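Local coordinates for SNF1-like protein kinase ssp2 (Schizosaccharomyces pombe, PDB 2QRD), which probably phosphorylates other proteins, using ATP, as the catalytic subunit of an AMPK-like heterotrimeric kinase, through a chain whose C-terminal part is an adenylate-sensor region, at residues L34-A39 against V131-S136; S60-P65 against L124-M129; E70-Y75 against Y99-S104. All coordinates share one frame; numbering follows the deposited sequence.

Overall arrangement
The three contacts lie within one KA1-like adenylate-sensor region, a five-stranded antiparallel sheet with helices packed on it. Contact 2 is the most buried of the three, though only partly so: W62 of strand 57-63 meets helix 123-136 through apolar side chains, with no hydrogen bond between its segments. Contact 1 joins the later part of the same helix to the end of helix 23-37 at the surface, where an arginine reaches polar acceptors. The two touch through W62, which packs on L34, A37 and A39. Contact 3, also at the surface, its centre about 22 Å from that of contact 1, is backbone-bonded at the open end of a hairpin and reaches contact 2 through the shared sheet.

Contact 1. Residues L34-A39 against V131-S136; sequences LQRAGA and VCKLFS
R36 reaches from the last turn of helix 23-37 across to the C-terminal end of helix 123-136, laying its side chain over that of K133. R36 CB lies 4.0 Å from K133 CD. The chain then leaves with CG beside the backbone N (chi1 -80°) and bends at chi3, which brings R36 NE to 4.0 Å from the same K133 CD. At CZ the flat group opens out, and K133 CD sits over the centre of one guanidinium face. Helix 23-37 closes here in a Schellman motif, A39 N bonding to L34 O; G38 is its C-prime residue, and its positive phi suits glycine because a CB would be jammed against the preceding carbonyl O. Beyond CZ, R36 NH2 donates to S136 OG at 2.6 Å, at 156°. R36 NH2 also donates weakly to K133 O at 2.8 Å. S136 suits this place because its hydroxyl can accept from the arginine while giving its own proton to C132 O, 2.8 Å from S136 OG. K133 contributes mainly its methylene chain, K133 CG resting 3.9 Å from A37 CB; K133 NZ stays 4.4 Å from R36 NH1, a closeness of like charges that is likely to cost a little.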
loop_
_atom_site.group_PDB
_atom_site.type_symbol
_atom_site.label_atom_id
_atom_site.label_comp_id
_atom_site.label_asym_id
_atom_site.label_seq_id
_atom_site.Cartn_x
_atom_site.Cartn_y
_atom_site.Cartn_z
ATOM N N LEU A 34 -24.948 4.713 15.871
ATOM C CA LEU A 34 -24.529 3.473 16.535
ATOM C C LEU A 34 -25.623 2.411 16.472
ATOM O O LEU A 34 -25.351 1.249 16.192
ATOM C CB LEU A 34 -24.133 3.734 17.995
ATOM C CG LEU A 34 -22.836 4.525 18.270
ATOM C CD1 LEU A 34 -22.738 4.858 19.770
ATOM C CD2 LEU A 34 -21.594 3.776 17.832
ATOM N N GLN A 35 -26.867 2.827 16.686
ATOM C CA GLN A 35 -27.982 1.911 16.702
ATOM C C GLN A 35 -28.318 1.393 15.299
ATOM O O GLN A 35 -28.725 0.226 15.153
ATOM C CB GLN A 35 -29.208 2.558 17.350
ATOM C CG GLN A 35 -30.427 1.672 17.319
ATOM C CD GLN A 35 -31.703 2.418 17.536
ATOM O OE1 GLN A 35 -32.290 2.346 18.611
ATOM N NE2 GLN A 35 -32.164 3.129 16.509
ATOM N N ARG A 36 -28.173 2.243 14.279
ATOM C CA ARG A 36 -28.376 1.789 12.892
ATOM C C ARG A 36 -27.279 0.829 12.447
ATOM O O ARG A 36 -27.545 -0.125 11.721
ATOM C CB ARG A 36 -28.463 2.950 11.909
ATOM C CG ARG A 36 -29.797 3.632 11.873
ATOM C CD ARG A 36 -30.025 4.232 10.506
ATOM N NE ARG A 36 -29.025 5.248 10.175
ATOM C CZ ARG A 36 -28.711 5.627 8.935
ATOM N NH1 ARG A 36 -29.306 5.075 7.871
ATOM N NH2 ARG A 36 -27.802 6.573 8.758
ATOM N N ALA A 37 -26.051 1.067 12.905
ATOM C CA ALA A 37 -24.935 0.174 12.582
ATOM C C ALA A 37 -25.013 -1.161 13.332
ATOM O O ALA A 37 -24.297 -2.104 13.002
ATOM C CB ALA A 37 -23.598 0.867 12.820
ATOM N N GLY A 38 -25.915 -1.237 14.310
ATOM C CA GLY A 38 -26.087 -2.416 15.157
ATOM C C GLY A 38 -25.206 -2.503 16.404
ATOM O O GLY A 38 -25.208 -3.523 17.076
ATOM N N ALA A 39 -24.445 -1.452 16.703
ATOM C CA ALA A 39 -23.561 -1.439 17.862
ATOM C C ALA A 39 -24.383 -1.405 19.152
ATOM O O ALA A 39 -25.561 -1.064 19.128
ATOM C CB ALA A 39 -22.602 -0.243 17.800
ATOM N N VAL A 131 -19.225 5.991 10.154
ATOM C CA VAL A 131 -19.174 7.192 9.340
ATOM C C VAL A 131 -20.301 7.222 8.318
ATOM O O VAL A 131 -20.944 8.252 8.154
ATOM C CB VAL A 131 -17.769 7.404 8.690
ATOM C CG1 VAL A 131 -17.821 8.435 7.614
ATOM C CG2 VAL A 131 -16.749 7.815 9.762
ATOM N N CYS A 132 -20.594 6.088 7.685
ATOM C CA CYS A 132 -21.699 6.030 6.724
ATOM C C CYS A 132 -23.071 6.259 7.348
ATOM O O CYS A 132 -23.957 6.823 6.712
ATOM C CB CYS A 132 -21.675 4.725 5.937
ATOM S SG CYS A 132 -20.256 4.716 4.810
ATOM N N LYS A 133 -23.237 5.818 8.589
ATOM C CA LYS A 133 -24.472 6.024 9.320
ATOM C C LYS A 133 -24.567 7.490 9.729
ATOM O O LYS A 133 -25.605 8.098 9.563
ATOM C CB LYS A 133 -24.527 5.119 10.560
ATOM C CG LYS A 133 -24.582 3.625 10.268
ATOM C CD LYS A 133 -25.604 3.336 9.169
ATOM C CE LYS A 133 -25.692 1.850 8.891
ATOM N NZ LYS A 133 -26.607 1.640 7.791
ATOM N N LEU A 134 -23.491 8.065 10.256
ATOM C CA LEU A 134 -23.488 9.501 10.551
ATOM C C LEU A 134 -23.800 10.358 9.325
ATOM O O LEU A 134 -24.491 11.380 9.424
ATOM C CB LEU A 134 -22.176 9.935 11.196
ATOM C CG LEU A 134 -21.764 9.322 12.548
ATOM C CD1 LEU A 134 -20.235 9.548 12.841
ATOM C CD2 LEU A 134 -22.655 9.813 13.735
ATOM N N PHE A 135 -23.338 9.930 8.158
ATOM C CA PHE A 135 -23.489 10.744 6.946
ATOM C C PHE A 135 -24.817 10.546 6.200
ATOM O O PHE A 135 -25.208 11.378 5.372
ATOM C CB PHE A 135 -22.306 10.507 6.015
ATOM C CG PHE A 135 -21.023 11.099 6.501
ATOM C CD1 PHE A 135 -19.911 11.150 5.659
ATOM C CD2 PHE A 135 -20.916 11.631 7.792
ATOM C CE1 PHE A 135 -18.707 11.699 6.096
ATOM C CE2 PHE A 135 -19.707 12.179 8.248
ATOM C CZ PHE A 135 -18.600 12.219 7.382
ATOM N N SER A 136 -25.521 9.459 6.499
ATOM C CA SER A 136 -26.781 9.177 5.815
ATOM C C SER A 136 -27.986 9.447 6.699
ATOM O O SER A 136 -29.109 9.365 6.228
ATOM C CB SER A 136 -26.825 7.728 5.335
ATOM O OG SER A 136 -26.715 6.845 6.442
#

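Contact 2. Residues S60-P65 against L124-M129; sequences SRWEIP and LDLCAM
L126 packs over one face of the W62 indole, its CB above the ring and its CG 3.9 Å from W62 CE3. The two side chains run past each other in opposite directions, bringing L126 CD2 to 4.0 Å from W62 CB. At the far end of the indole, W62 CH2 meets L126 O at 3.8 Å. A leucine fits here, since its branched end can spread between the broad aromatic face and P65, whose CD lies 4.2 Å from L126 CD1. M129, one turn further on, adds its CB near W62 CZ3 (4.3 Å) and its methyl CE near P65 CG (4.4 Å). A second shell sets the ring: W62 NE1 donates to S60 OG at 2.9 Å, at 141°, which gives the buried indole N-H a partner and restrains its rotation. S60 OG is bonded in turn to I78 O on the adjoining strand. I64 takes the N-cap position and P65 starts helix 65-69, where proline costs no helical hydrogen bond. A39 lies over the indole face opposite L126, while L34 and A37 of helix 23-37 pack obliquely at the rim of the benzene ring and A76 of strand 74-84 touches L126.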
loop_
_atom_site.group_PDB
_atom_site.type_symbol
_atom_site.label_atom_id
_atom_site.label_comp_id
_atom_site.label_asym_id
_atom_site.label_seq_id
_atom_site.Cartn_x
_atom_site.Cartn_y
_atom_site.Cartn_z
ATOM N N SER A 60 -18.709 1.480 23.177
ATOM C CA SER A 60 -19.574 0.721 22.287
ATOM C C SER A 60 -18.992 -0.670 22.041
ATOM O O SER A 60 -17.765 -0.865 22.037
ATOM C CB SER A 60 -19.806 1.468 20.962
ATOM O OG SER A 60 -18.589 1.602 20.249
ATOM N N ARG A 61 -19.880 -1.636 21.883
ATOM C CA ARG A 61 -19.493 -2.980 21.496
ATOM C C ARG A 61 -20.143 -3.325 20.155
ATOM O O ARG A 61 -21.335 -3.068 19.946
ATOM C CB ARG A 61 -19.889 -3.981 22.578
ATOM C CG ARG A 61 -19.188 -5.294 22.442
ATOM C CD ARG A 61 -19.646 -6.243 23.510
ATOM N NE ARG A 61 -21.097 -6.364 23.493
ATOM C CZ ARG A 61 -21.816 -6.833 24.498
ATOM N NH1 ARG A 61 -21.194 -7.236 25.598
ATOM N NH2 ARG A 61 -23.148 -6.893 24.400
ATOM N N TRP A 62 -19.347 -3.904 19.267
ATOM C CA TRP A 62 -19.757 -4.227 17.896
ATOM C C TRP A 62 -19.466 -5.701 17.631
ATOM O O TRP A 62 -18.333 -6.186 17.878
ATOM C CB TRP A 62 -18.933 -3.422 16.886
ATOM C CG TRP A 62 -18.988 -1.903 16.975
ATOM C CD1 TRP A 62 -18.534 -1.090 17.999
ATOM C CD2 TRP A 62 -19.471 -1.023 15.963
ATOM N NE1 TRP A 62 -18.747 0.240 17.687
ATOM C CE2 TRP A 62 -19.306 0.308 16.440
ATOM C CE3 TRP A 62 -20.043 -1.230 14.699
ATOM C CZ2 TRP A 62 -19.695 1.424 15.699
ATOM C CZ3 TRP A 62 -20.421 -0.111 13.946
ATOM C CH2 TRP A 62 -20.258 1.199 14.457
ATOM N N GLU A 63 -20.472 -6.419 17.131
ATOM C CA GLU A 63 -20.250 -7.782 16.651
ATOM C C GLU A 63 -19.412 -7.679 15.371
ATOM O O GLU A 63 -19.616 -6.772 14.573
ATOM C CB GLU A 63 -21.576 -8.571 16.472
ATOM C CG GLU A 63 -22.314 -8.872 17.814
ATOM C CD GLU A 63 -22.993 -10.287 17.937
ATOM O OE1 GLU A 63 -24.128 -10.502 17.416
ATOM O OE2 GLU A 63 -22.416 -11.180 18.632
ATOM N N ILE A 64 -18.418 -8.537 15.200
ATOM C CA ILE A 64 -17.601 -8.442 13.987
ATOM C C ILE A 64 -18.260 -9.271 12.903
ATOM O O ILE A 64 -18.418 -10.467 13.062
ATOM C CB ILE A 64 -16.077 -8.800 14.219
ATOM C CG1 ILE A 64 -15.451 -7.892 15.287
ATOM C CG2 ILE A 64 -15.282 -8.660 12.936
ATOM C CD1 ILE A 64 -14.201 -8.435 15.921
ATOM N N PRO A 65 -18.677 -8.628 11.797
ATOM C CA PRO A 65 -19.429 -9.345 10.769
ATOM C C PRO A 65 -18.807 -10.645 10.292
ATOM O O PRO A 65 -19.511 -11.653 10.212
ATOM C CB PRO A 65 -19.520 -8.328 9.629
ATOM C CG PRO A 65 -19.510 -7.005 10.332
ATOM C CD PRO A 65 -18.501 -7.205 11.441
ATOM N N LEU A 124 -10.986 -0.203 11.743
ATOM C CA LEU A 124 -11.216 0.753 10.671
ATOM C C LEU A 124 -12.376 0.408 9.727
ATOM O O LEU A 124 -12.945 1.314 9.111
ATOM C CB LEU A 124 -9.930 0.983 9.834
ATOM C CG LEU A 124 -8.789 1.826 10.422
ATOM C CD1 LEU A 124 -7.583 1.800 9.489
ATOM C CD2 LEU A 124 -9.263 3.242 10.684
ATOM N N ASP A 125 -12.701 -0.883 9.573
ATOM C CA ASP A 125 -13.891 -1.286 8.774
ATOM C C ASP A 125 -15.159 -0.966 9.536
ATOM O O ASP A 125 -16.138 -0.605 8.968
ATOM C CB ASP A 125 -13.868 -2.767 8.375
ATOM C CG ASP A 125 -12.535 -3.199 7.744
ATOM O OD1 ASP A 125 -11.793 -3.945 8.391
ATOM O OD2 ASP A 125 -12.205 -2.799 6.623
ATOM N N LEU A 126 -15.104 -1.042 10.852
ATOM C CA LEU A 126 -16.205 -0.585 11.713
ATOM C C LEU A 126 -16.409 0.952 11.775
ATOM O O LEU A 126 -17.555 1.432 11.795
ATOM C CB LEU A 126 -16.024 -1.178 13.100
ATOM C CG LEU A 126 -16.661 -2.569 13.350
ATOM C CD1 LEU A 126 -16.971 -3.399 12.154
ATOM C CD2 LEU A 126 -15.870 -3.362 14.383
ATOM N N CYS A 127 -15.310 1.708 11.781
ATOM C CA CYS A 127 -15.350 3.151 11.727
ATOM C C CYS A 127 -15.967 3.671 10.437
ATOM O O CYS A 127 -16.628 4.712 10.442
ATOM C CB CYS A 127 -13.940 3.713 11.840
ATOM S SG CYS A 127 -13.164 3.603 13.465
ATOM N N ALA A 128 -15.728 2.968 9.325
ATOM C CA ALA A 128 -16.325 3.308 8.038
ATOM C C ALA A 128 -17.837 3.111 8.069
ATOM O O ALA A 128 -18.577 3.922 7.516
ATOM C CB ALA A 128 -15.675 2.499 6.897
ATOM N N MET A 129 -18.285 2.030 8.702
ATOM C CA MET A 129 -19.694 1.768 8.996
ATOM C C MET A 129 -20.343 2.921 9.811
ATOM O O MET A 129 -21.382 3.464 9.418
ATOM C CB MET A 129 -19.808 0.408 9.736
ATOM C CG MET A 129 -21.106 -0.377 9.516
ATOM S SD MET A 129 -21.133 -2.144 10.090
ATOM C CE MET A 129 -19.505 -2.726 9.500
#

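Contact 3. Residues E70-Y75 against Y99-S104; sequences EGKNTY and YKDIYS
T74 and D101 bring their backbones unusually near, CA to CA 3.9 Å, in a non-hydrogen-bonded antiparallel pair. They stand at the open end of the beta hairpin made by strands 74-84 and 89-101. The next pair inward, Y75 with K100, is hydrogen-bonded: Y75 N donates to K100 O and K100 N to Y75 O, both at 2.9 Å. Beyond T74 the ladder is prolonged by I102 N, which donates to N73 O at 2.9 Å although neither residue is in a strand.

The D101 carboxylate uses its two oxygens differently. With CG anti to the backbone N (chi1 -177°), D101 OD1 is swung over T74 CB and to 3.4 Å from K72 CE, the lysine crossing it at about a right angle. K72 NZ stays 4.1 Å from D101 OD1, too far for a salt bridge, though the opposite charges probably attract; K72 NZ also makes a weak hydrogen bond to the backbone of another protein chain. D101 OD2 accepts from Y103 N at 2.8 Å, met from above the carboxylate plane, in an Asx turn that suits aspartate's short acidic chain. An alanine in place of D101 would probably leave Y103 N without this acceptor and remove the negative charge near K72, so the turn after the strand could loosen. D101 N bonds an acidic side chain of another protein chain; further along the strand, Y99 OH bonds S119 O and F123 N. Past the last bridge, N73 CB packs against I102 CB at 3.9 Å.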
loop_
_atom_site.group_PDB
_atom_site.type_symbol
_atom_site.label_atom_id
_atom_site.label_comp_id
_atom_site.label_asym_id
_atom_site.label_seq_id
_atom_site.Cartn_x
_atom_site.Cartn_y
_atom_site.Cartn_z
ATOM N N GLU A 70 -19.399 -16.711 10.725
ATOM C CA GLU A 70 -18.834 -18.047 10.922
ATOM C C GLU A 70 -19.226 -18.661 12.268
ATOM O O GLU A 70 -18.599 -19.618 12.720
ATOM C CB GLU A 70 -17.315 -17.999 10.798
ATOM C CG GLU A 70 -16.808 -17.532 9.442
ATOM C CD GLU A 70 -15.560 -16.670 9.567
ATOM O OE1 GLU A 70 -15.013 -16.591 10.698
ATOM O OE2 GLU A 70 -15.139 -16.054 8.547
ATOM N N GLY A 71 -20.260 -18.095 12.891
ATOM C CA GLY A 71 -20.780 -18.553 14.179
ATOM C C GLY A 71 -20.191 -17.959 15.460
ATOM O O GLY A 71 -20.654 -18.294 16.551
ATOM N N LYS A 72 -19.200 -17.065 15.334
ATOM C CA LYS A 72 -18.409 -16.592 16.492
ATOM C C LYS A 72 -18.956 -15.371 17.248
ATOM O O LYS A 72 -19.483 -14.415 16.640
ATOM C CB LYS A 72 -16.964 -16.321 16.084
ATOM C CG LYS A 72 -16.147 -17.544 15.655
ATOM C CD LYS A 72 -14.752 -17.082 15.221
ATOM C CE LYS A 72 -14.017 -16.303 16.376
ATOM N NZ LYS A 72 -13.042 -15.204 15.988
ATOM N N ASN A 73 -18.817 -15.429 18.579
ATOM C CA ASN A 73 -19.120 -14.308 19.478
ATOM C C ASN A 73 -17.831 -13.548 19.809
ATOM O O ASN A 73 -17.303 -13.573 20.943
ATOM C CB ASN A 73 -19.841 -14.763 20.764
ATOM C CG ASN A 73 -21.379 -14.815 20.623
ATOM O OD1 ASN A 73 -22.029 -15.755 21.114
ATOM N ND2 ASN A 73 -21.961 -13.792 19.996
ATOM N N THR A 74 -17.325 -12.883 18.784
ATOM C CA THR A 74 -16.160 -12.035 18.902
ATOM C C THR A 74 -16.564 -10.614 18.582
ATOM O O THR A 74 -17.442 -10.364 17.756
ATOM C CB THR A 74 -14.999 -12.545 18.054
ATOM O OG1 THR A 74 -14.092 -11.475 17.761
ATOM C CG2 THR A 74 -15.509 -13.104 16.807
ATOM N N TYR A 75 -15.925 -9.699 19.297
ATOM C CA TYR A 75 -16.447 -8.378 19.515
ATOM C C TYR A 75 -15.329 -7.374 19.404
ATOM O O TYR A 75 -14.184 -7.682 19.700
ATOM C CB TYR A 75 -17.037 -8.283 20.931
ATOM C CG TYR A 75 -18.328 -9.042 21.180
ATOM C CD1 TYR A 75 -18.323 -10.238 21.896
ATOM C CD2 TYR A 75 -19.558 -8.553 20.733
ATOM C CE1 TYR A 75 -19.496 -10.944 22.150
ATOM C CE2 TYR A 75 -20.744 -9.249 20.990
ATOM C CZ TYR A 75 -20.701 -10.440 21.693
ATOM O OH TYR A 75 -21.858 -11.136 21.965
ATOM N N TYR A 99 -10.232 -6.295 20.510
ATOM C CA TYR A 99 -11.120 -7.358 20.063
ATOM C C TYR A 99 -11.037 -8.498 21.036
ATOM O O TYR A 99 -9.956 -8.822 21.548
ATOM C CB TYR A 99 -10.728 -7.869 18.677
ATOM C CG TYR A 99 -10.286 -6.772 17.720
ATOM C CD1 TYR A 99 -11.206 -5.865 17.185
ATOM C CD2 TYR A 99 -8.943 -6.654 17.352
ATOM C CE1 TYR A 99 -10.772 -4.842 16.329
ATOM C CE2 TYR A 99 -8.511 -5.666 16.506
ATOM C CZ TYR A 99 -9.420 -4.763 16.001
ATOM O OH TYR A 99 -8.960 -3.804 15.163
ATOM N N LYS A 100 -12.187 -9.132 21.276
ATOM C CA LYS A 100 -12.286 -10.201 22.265
ATOM C C LYS A 100 -13.314 -11.215 21.800
ATOM O O LYS A 100 -14.438 -10.859 21.486
ATOM C CB LYS A 100 -12.676 -9.617 23.630
ATOM C CG LYS A 100 -12.187 -10.401 24.817
ATOM C CD LYS A 100 -12.951 -10.056 26.133
ATOM C CE LYS A 100 -14.417 -10.622 26.200
ATOM N NZ LYS A 100 -14.680 -11.365 27.490
ATOM N N ASP A 101 -12.901 -12.469 21.709
ATOM C CA ASP A 101 -13.820 -13.581 21.544
ATOM C C ASP A 101 -14.302 -14.049 22.921
ATOM O O ASP A 101 -13.567 -13.953 23.892
ATOM C CB ASP A 101 -13.138 -14.741 20.808
ATOM C CG ASP A 101 -14.084 -15.906 20.542
ATOM O OD1 ASP A 101 -14.925 -15.809 19.632
ATOM O OD2 ASP A 101 -14.004 -16.923 21.255
ATOM N N ILE A 102 -15.541 -14.543 22.987
ATOM C CA ILE A 102 -16.147 -15.153 24.184
ATOM C C ILE A 102 -15.225 -16.203 24.832
ATOM O O ILE A 102 -15.224 -16.381 26.060
ATOM C CB ILE A 102 -17.552 -15.765 23.818
ATOM C CG1 ILE A 102 -18.421 -15.990 25.051
ATOM C CG2 ILE A 102 -17.444 -17.084 23.027
ATOM C CD1 ILE A 102 -19.684 -16.808 24.774
ATOM N N TYR A 103 -14.435 -16.876 23.985
ATOM C CA TYR A 103 -13.463 -17.919 24.372
ATOM C C TYR A 103 -12.024 -17.375 24.427
ATOM O O TYR A 103 -11.603 -16.635 23.543
ATOM C CB TYR A 103 -13.502 -19.069 23.361
ATOM C CG TYR A 103 -14.750 -19.931 23.356
ATOM C CD1 TYR A 103 -14.954 -20.865 22.335
ATOM C CD2 TYR A 103 -15.715 -19.834 24.362
ATOM C CE1 TYR A 103 -16.084 -21.687 22.307
ATOM C CE2 TYR A 103 -16.859 -20.667 24.353
ATOM C CZ TYR A 103 -17.031 -21.585 23.314
ATOM O OH TYR A 103 -18.140 -22.387 23.274
ATOM N N SER A 104 -11.267 -17.735 25.466
ATOM C CA SER A 104 -9.856 -17.311 25.554
ATOM C C SER A 104 -8.904 -18.444 25.146
ATOM O O SER A 104 -8.164 -18.311 24.165
ATOM C CB SER A 104 -9.512 -16.796 26.956
ATOM O OG SER A 104 -9.114 -17.862 27.805
#